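Local structure of fusion DH (Streptomyces sp. MJ635-86F5, 6K97) at residues 104-107 with 108-111; 326-329 with 330-333; 254-257 with 258-262; 140-143 with 144-147. The protein forms the dehydratase domain of a polyketide synthase from cremimycin biosynthesis, built here as an engineered fusion, and probably eliminates water from carrier-bound polyketide intermediates. All blocks are in the same frame, centred on the assembly; numbering follows the deposited sequence.

The chain is an engineered fusion with a double hot dog fold, and its four contacts divide evenly between the two parts. Along the sequence the order is interaction 1, interaction 4, interaction 3, interaction 2. The first two lie in the N-terminal part, at the turn leading into strand 110-117 and on strand 141-149; the last two lie in the C-terminal part, on helix 252-266 and at the passage from strand 315-327 into helix 329-334. None touches another. Interactions 1 and 2 come nearest, with about 5 Å between nearest atoms, whereas the centres of interactions 3 and 4 are about 23 Å apart on opposite sides of the chain's centre. They therefore record separate local features: a turn, a strand bulge, a central helix and a helix cap.

Interaction 1 of 4, residues 104-107 with 108-111; sequences VLST and QSSS
With chi1 at 80° in both residues, Ser106 and Ser109 each hold OG between the backbone N and the carbonyl carbon, and this turns the two hydroxyls toward one another across a type I beta turn. The turn runs from Ser106 to Ser109 in the N-terminal part of the fusion and leads the loop after strand 93-99 into strand 110-117. Its closing bond, from Ser109 N to Ser106 O, is 3.4 Å long and weak, though fairly straight at 156°. The side chain of Ser106 supplements it. Its OG takes a weak bond from Gln108 N at 3.4 Å, the i to i+2 pairing of an ST turn, here weakly made, and the same OG meets Ser109 OG at 3.3 Å in a second weak bond, in which either hydroxyl may be the donor. One oxygen thus engages both a turn amide and a turn hydroxyl. All three links are weak, and the turn lies at the protein surface.

Gln108 bends at chi2 and reaches to Arg57 outside the turn. Before the corner, Leu105 packs on Leu54, Leu62 and Val73; beyond it, Ser110 OG makes a weak bond with Glu135. Within the turn, the approach of the two serines extends past their hydroxyls, since Ser109 CB also lies 3.7 Å from Ser106 OG.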
# COMPACT_ATOMS: atom_id res chain seq x y z
N VAL A 104 20.08 -3.15 8.30
CA VAL A 104 20.81 -3.99 9.21
C VAL A 104 19.82 -4.94 9.80
O VAL A 104 18.73 -4.53 10.17
CB VAL A 104 21.50 -3.14 10.29
CG1 VAL A 104 22.20 -4.01 11.33
CG2 VAL A 104 22.51 -2.21 9.63
N LEU A 105 20.16 -6.22 9.85
CA LEU A 105 19.28 -7.22 10.48
C LEU A 105 19.95 -7.71 11.76
O LEU A 105 21.19 -7.81 11.83
CB LEU A 105 19.05 -8.39 9.56
CG LEU A 105 18.32 -8.09 8.25
CD1 LEU A 105 18.45 -9.22 7.25
CD2 LEU A 105 16.87 -7.79 8.47
N SER A 106 19.12 -8.00 12.76
CA SER A 106 19.56 -8.71 13.95
C SER A 106 18.44 -9.62 14.45
O SER A 106 17.30 -9.49 14.02
CB SER A 106 19.99 -7.72 15.03
OG SER A 106 18.85 -7.19 15.71
N THR A 107 18.77 -10.49 15.39
CA THR A 107 17.78 -11.49 15.84
C THR A 107 16.75 -10.84 16.73
O THR A 107 15.70 -11.39 16.95
CB THR A 107 18.43 -12.67 16.60
OG1 THR A 107 19.23 -12.16 17.65
CG2 THR A 107 19.32 -13.51 15.68
N GLN A 108 17.06 -9.67 17.27
CA GLN A 108 16.17 -9.02 18.22
C GLN A 108 15.23 -8.02 17.53
O GLN A 108 14.51 -7.31 18.21
CB GLN A 108 17.01 -8.31 19.31
CG GLN A 108 17.61 -9.26 20.36
CD GLN A 108 16.55 -9.99 21.21
OE1 GLN A 108 16.04 -9.44 22.19
NE2 GLN A 108 16.22 -11.21 20.83
N SER A 109 15.25 -7.95 16.20
CA SER A 109 14.56 -6.85 15.52
C SER A 109 13.89 -7.32 14.25
O SER A 109 14.10 -8.44 13.78
CB SER A 109 15.53 -5.73 15.18
OG SER A 109 16.28 -6.04 14.00
N SER A 110 13.04 -6.46 13.73
CA SER A 110 12.26 -6.79 12.55
C SER A 110 11.70 -5.53 11.93
O SER A 110 11.37 -4.57 12.64
CB SER A 110 11.10 -7.71 12.88
OG SER A 110 10.13 -6.93 13.52
N SER A 111 11.62 -5.54 10.59
CA SER A 111 11.45 -4.33 9.83
C SER A 111 10.21 -4.45 8.96
O SER A 111 9.95 -5.48 8.36
CB SER A 111 12.69 -4.13 8.95
OG SER A 111 13.76 -3.48 9.60

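Interaction 2 of 4, residues 326-329 with 330-333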
# COMPACT_ATOMS: atom_id res chain seq x y z
N PRO A 326 34.18 1.82 -2.06
CA PRO A 326 34.77 1.58 -0.74
C PRO A 326 33.77 1.90 0.32
O PRO A 326 33.10 2.89 0.22
CB PRO A 326 35.92 2.61 -0.65
CG PRO A 326 36.09 3.21 -2.01
CD PRO A 326 34.76 3.03 -2.70
N VAL A 327 33.66 1.06 1.32
CA VAL A 327 32.79 1.32 2.45
C VAL A 327 33.59 1.20 3.73
O VAL A 327 34.43 0.31 3.86
CB VAL A 327 31.67 0.30 2.48
CG1 VAL A 327 30.84 0.45 3.76
CG2 VAL A 327 30.79 0.52 1.26
N SER A 328 33.34 2.08 4.68
CA SER A 328 34.03 1.96 5.95
C SER A 328 33.24 1.02 6.85
O SER A 328 32.00 1.16 7.04
CB SER A 328 34.17 3.30 6.64
OG SER A 328 32.94 3.63 7.23
N SER A 329 33.97 0.09 7.47
CA SER A 329 33.34 -0.82 8.44
C SER A 329 32.67 -0.12 9.64
O SER A 329 31.67 -0.60 10.16
CB SER A 329 34.35 -1.84 8.93
OG SER A 329 35.06 -1.31 9.98
N ALA A 330 33.23 1.02 10.04
CA ALA A 330 32.66 1.82 11.10
C ALA A 330 31.30 2.45 10.71
O ALA A 330 30.42 2.51 11.56
CB ALA A 330 33.66 2.92 11.54
N GLN A 331 31.12 2.90 9.47
CA GLN A 331 29.79 3.32 9.02
C GLN A 331 28.78 2.16 9.21
O GLN A 331 27.72 2.34 9.77
CB GLN A 331 29.77 3.76 7.54
CG GLN A 331 29.99 5.24 7.20
CD GLN A 331 30.77 6.06 8.21
OE1 GLN A 331 30.36 6.18 9.36
NE2 GLN A 331 31.88 6.69 7.78
N LEU A 332 29.14 0.95 8.78
CA LEU A 332 28.24 -0.20 8.93
C LEU A 332 27.89 -0.53 10.37
O LEU A 332 26.71 -0.80 10.70
CB LEU A 332 28.83 -1.44 8.28
CG LEU A 332 29.00 -1.28 6.77
CD1 LEU A 332 29.64 -2.52 6.18
CD2 LEU A 332 27.66 -1.01 6.11
N ALA A 333 28.88 -0.53 11.23
CA ALA A 333 28.59 -0.75 12.64
C ALA A 333 27.59 0.32 13.16
O ALA A 333 26.79 0.07 14.04
CB ALA A 333 29.88 -0.73 13.44
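Gln331 curls round the hydroxyl of Ser328, the N-cap of helix 329-334 in the C-terminal part of the fusion. Its CB lies 3.2 Å from Ser328 OG. The bend at chi2, 26°, then keeps the rest of the chain beside the same oxygen instead of letting it extend, and CG and CD both remain 3.4 Å from Ser328 OG. At the tip, NE2 is also close to that hydroxyl, but the angle is too poor for a hydrogen bond. Because Gln331 touches a crystal neighbour as well, the lattice may contribute to this curled shape.

The bond that caps the helix comes from the backbone of Gln331: its N donates to Ser328 OG over 3.0 Å at 156°, so the hydroxyl accepts from an amide of the first turn. Behind the cap, Leu332 N reaches Ser328 O through a weak bond, and Ala333 N to Ser329 O, 3.0 Å, is the regular i to i+4 helix bond.

Val327, just before the N-cap, and Leu332, four residues after it, meet as a hydrophobic staple. Val327 also packs on Leu275 of strand 273-284. The two staple side chains meet at about a right angle, with Val327 CG1 3.9 Å from Leu332 CG.

Interaction 3 of 4, residues 254-257 with 258-262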
# COMPACT_ATOMS: atom_id res chain seq x y z
N LEU A 254 22.69 -16.65 -5.12
CA LEU A 254 23.22 -17.13 -6.41
C LEU A 254 23.81 -15.97 -7.15
O LEU A 254 25.01 -15.99 -7.59
CB LEU A 254 22.11 -17.74 -7.17
CG LEU A 254 22.28 -18.52 -8.43
CD1 LEU A 254 23.16 -19.73 -8.19
CD2 LEU A 254 20.88 -18.96 -8.88
N LEU A 255 23.05 -14.90 -7.20
CA LEU A 255 23.56 -13.70 -7.90
C LEU A 255 24.74 -13.10 -7.17
O LEU A 255 25.70 -12.70 -7.80
CB LEU A 255 22.46 -12.68 -8.04
CG LEU A 255 22.86 -11.51 -8.95
CD1 LEU A 255 23.08 -11.93 -10.39
CD2 LEU A 255 21.71 -10.52 -8.93
N ASP A 256 24.70 -13.05 -5.83
CA ASP A 256 25.86 -12.52 -5.08
C ASP A 256 27.11 -13.39 -5.29
O ASP A 256 28.21 -12.86 -5.34
CB ASP A 256 25.53 -12.44 -3.59
CG ASP A 256 26.48 -11.55 -2.81
OD1 ASP A 256 26.64 -10.38 -3.16
OD2 ASP A 256 27.01 -12.01 -1.79
N ALA A 257 26.95 -14.71 -5.35
CA ALA A 257 28.12 -15.59 -5.51
C ALA A 257 28.80 -15.36 -6.85
O ALA A 257 30.03 -15.43 -6.97
CB ALA A 257 27.73 -17.02 -5.38
N ALA A 258 27.99 -14.97 -7.83
CA ALA A 258 28.49 -14.51 -9.13
C ALA A 258 29.33 -13.28 -9.05
O ALA A 258 30.16 -13.08 -9.92
CB ALA A 258 27.32 -14.25 -10.07
N LEU A 259 29.16 -12.45 -8.02
CA LEU A 259 30.06 -11.31 -7.81
C LEU A 259 31.29 -11.67 -7.01
O LEU A 259 32.25 -10.88 -6.99
CB LEU A 259 29.36 -10.15 -7.08
CG LEU A 259 28.06 -9.64 -7.69
CD1 LEU A 259 27.53 -8.44 -6.89
CD2 LEU A 259 28.27 -9.30 -9.16
N HIS A 260 31.25 -12.77 -6.25
CA HIS A 260 32.38 -13.04 -5.38
C HIS A 260 33.64 -13.22 -6.22
O HIS A 260 34.71 -12.69 -5.91
CB HIS A 260 32.09 -14.25 -4.49
CG HIS A 260 30.93 -14.04 -3.55
ND1 HIS A 260 30.26 -15.08 -2.96
CD2 HIS A 260 30.35 -12.90 -3.10
CE1 HIS A 260 29.31 -14.58 -2.18
NE2 HIS A 260 29.35 -13.27 -2.25
N ALA A 261 33.49 -13.87 -7.37
CA ALA A 261 34.60 -14.00 -8.28
C ALA A 261 35.16 -12.65 -8.68
O ALA A 261 36.37 -12.47 -8.74
CB ALA A 261 34.18 -14.78 -9.52
N ALA A 262 34.30 -11.71 -8.97
CA ALA A 262 34.79 -10.41 -9.45
C ALA A 262 35.60 -9.70 -8.36
O ALA A 262 36.50 -8.94 -8.67
CB ALA A 262 33.65 -9.53 -9.93
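From Leu254 to His260 the backbone of helix 252-266 tightens: Ala258 N still bonds to Leu254 O, four residues back, but Leu259 N and His260 N make their shorter, rather bent bonds three residues back, to Asp256 O at 2.9 Å and to Ala257 O at 3.0 Å. The corresponding four-residue bonds, Leu259 N to Leu255 O and His260 N to Asp256 O, are weak.

One turn apart, the Asp256 and His260 side chains are joined by a His-carboxylate hydrogen bond, a spacing consistent with the DxxxQ/H motif of polyketide synthase dehydratases. Asp256 (chi1 -163°) projects its carboxylate outward from the helix, and His260 (chi1 -63°, CG beside its backbone N) folds its ring back over the preceding turn to meet it. His260 NE2 donates to Asp256 OD2 over 2.7 Å. The carboxylate and ring planes are 87° apart, and the donor arrives from above the carboxylate plane. Ala257 CA makes a CH-pi contact 3.7 Å from the His260 ring centroid, with Asp256 O above the same face. ND1 bonds to Tyr203 OH, so both ring nitrogens are engaged, which limits the ring's rotation.

This buried helix is the central one of the C-terminal hot dog. Leu254 and Ala261 pack on both strand 229-235 and strand 291-298, Ala258 touches strand 291-298, and Leu255 and Asp256 meet Thr76 of helix 75-88 in the fusion's other part.

Interaction 4 of 4, residues 140-143 with 144-147; sequences WVEH and ADGS
Glu142 and Asp145 bring two carboxylates together on one side of strand 141-149, which pairs with strand 126-134 in a hairpin of the N-terminal hot dog. Between them the strand carries a classic beta bulge, in which His143 and Ala144 both face Ile130 of strand 126-134. The strand changes direction here; the short segments 141-143 and 144-147 differ by 55°.

Conformation brings the acids close. Glu142 has CG anti to the backbone N, chi1 -176°, and stays extended beyond it, so its chain runs along the strand toward Asp145. There it passes over Ala144, whose O is 3.9 Å from Glu142 CG. Asp145 holds CG between its backbone N and carbonyl carbon, which stands the carboxylate up beside the arriving glutamate; a crystal neighbour also touches Asp145 and may influence its position. The two groups, their planes 58° apart, meet through one oxygen each, Glu142 OE2 and Asp145 OD2, 2.8 Å apart. His143 points elsewhere: its ring is fixed at both nitrogens, ND1 to Thr101 O and NE2 to Ser132 OG, with Val141 O above one face.

Two unprotonated carboxylates this close would repel each other. A hydrogen bond between Asp145 OD1 and His100 NE2 probably stabilises Asp145, more so if that histidine is charged. The geometry is consistent with a raised pKa for one of the acids, perhaps with a proton shared between Glu142 OE2 and Asp145 OD2.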
# COMPACT_ATOMS: atom_id res chain seq x y z
N TRP A 140 10.91 6.29 7.88
CA TRP A 140 11.33 5.42 6.82
C TRP A 140 12.76 5.69 6.49
O TRP A 140 13.16 6.82 6.54
CB TRP A 140 10.51 5.67 5.57
CG TRP A 140 9.12 5.23 5.69
CD1 TRP A 140 8.01 6.04 5.83
CD2 TRP A 140 8.65 3.89 5.69
NE1 TRP A 140 6.88 5.26 5.89
CE2 TRP A 140 7.23 3.94 5.81
CE3 TRP A 140 9.27 2.64 5.59
CZ2 TRP A 140 6.45 2.80 5.87
CZ3 TRP A 140 8.49 1.50 5.62
CH2 TRP A 140 7.07 1.59 5.76
N VAL A 141 13.53 4.64 6.20
CA VAL A 141 14.88 4.76 5.72
C VAL A 141 14.90 4.23 4.30
O VAL A 141 14.42 3.15 4.06
CB VAL A 141 15.85 3.94 6.56
CG1 VAL A 141 17.26 4.08 6.04
CG2 VAL A 141 15.74 4.36 8.03
N GLU A 142 15.45 5.02 3.38
CA GLU A 142 15.56 4.66 1.98
C GLU A 142 16.85 3.85 1.75
O GLU A 142 17.92 4.33 2.09
CB GLU A 142 15.54 5.91 1.09
CG GLU A 142 15.55 5.54 -0.40
CD GLU A 142 15.36 6.72 -1.37
OE1 GLU A 142 14.24 7.28 -1.44
OE2 GLU A 142 16.34 7.07 -2.08
N HIS A 143 16.71 2.62 1.26
CA HIS A 143 17.85 1.76 0.97
C HIS A 143 18.21 1.74 -0.52
O HIS A 143 19.36 1.54 -0.89
CB HIS A 143 17.56 0.33 1.44
CG HIS A 143 17.14 0.24 2.87
ND1 HIS A 143 17.95 0.65 3.90
CD2 HIS A 143 15.96 -0.15 3.44
CE1 HIS A 143 17.30 0.49 5.05
NE2 HIS A 143 16.09 0.02 4.79
N ALA A 144 17.23 1.95 -1.39
CA ALA A 144 17.51 1.93 -2.81
C ALA A 144 16.52 2.71 -3.57
O ALA A 144 15.35 2.84 -3.16
CB ALA A 144 17.53 0.51 -3.33
N ASP A 145 16.97 3.24 -4.70
CA ASP A 145 16.02 3.76 -5.69
C ASP A 145 16.56 3.64 -7.10
O ASP A 145 17.74 3.33 -7.32
CB ASP A 145 15.57 5.18 -5.33
CG ASP A 145 16.65 6.15 -5.31
OD1 ASP A 145 17.79 5.85 -5.72
OD2 ASP A 145 16.36 7.25 -4.86
N GLY A 146 15.69 3.85 -8.06
CA GLY A 146 16.07 3.63 -9.45
C GLY A 146 14.84 3.64 -10.32
O GLY A 146 13.86 4.32 -10.03
N SER A 147 14.93 2.95 -11.43
CA SER A 147 13.83 2.91 -12.37
C SER A 147 13.77 1.58 -13.09
O SER A 147 14.79 0.88 -13.22
CB SER A 147 13.94 4.03 -13.39
OG SER A 147 15.27 4.12 -13.81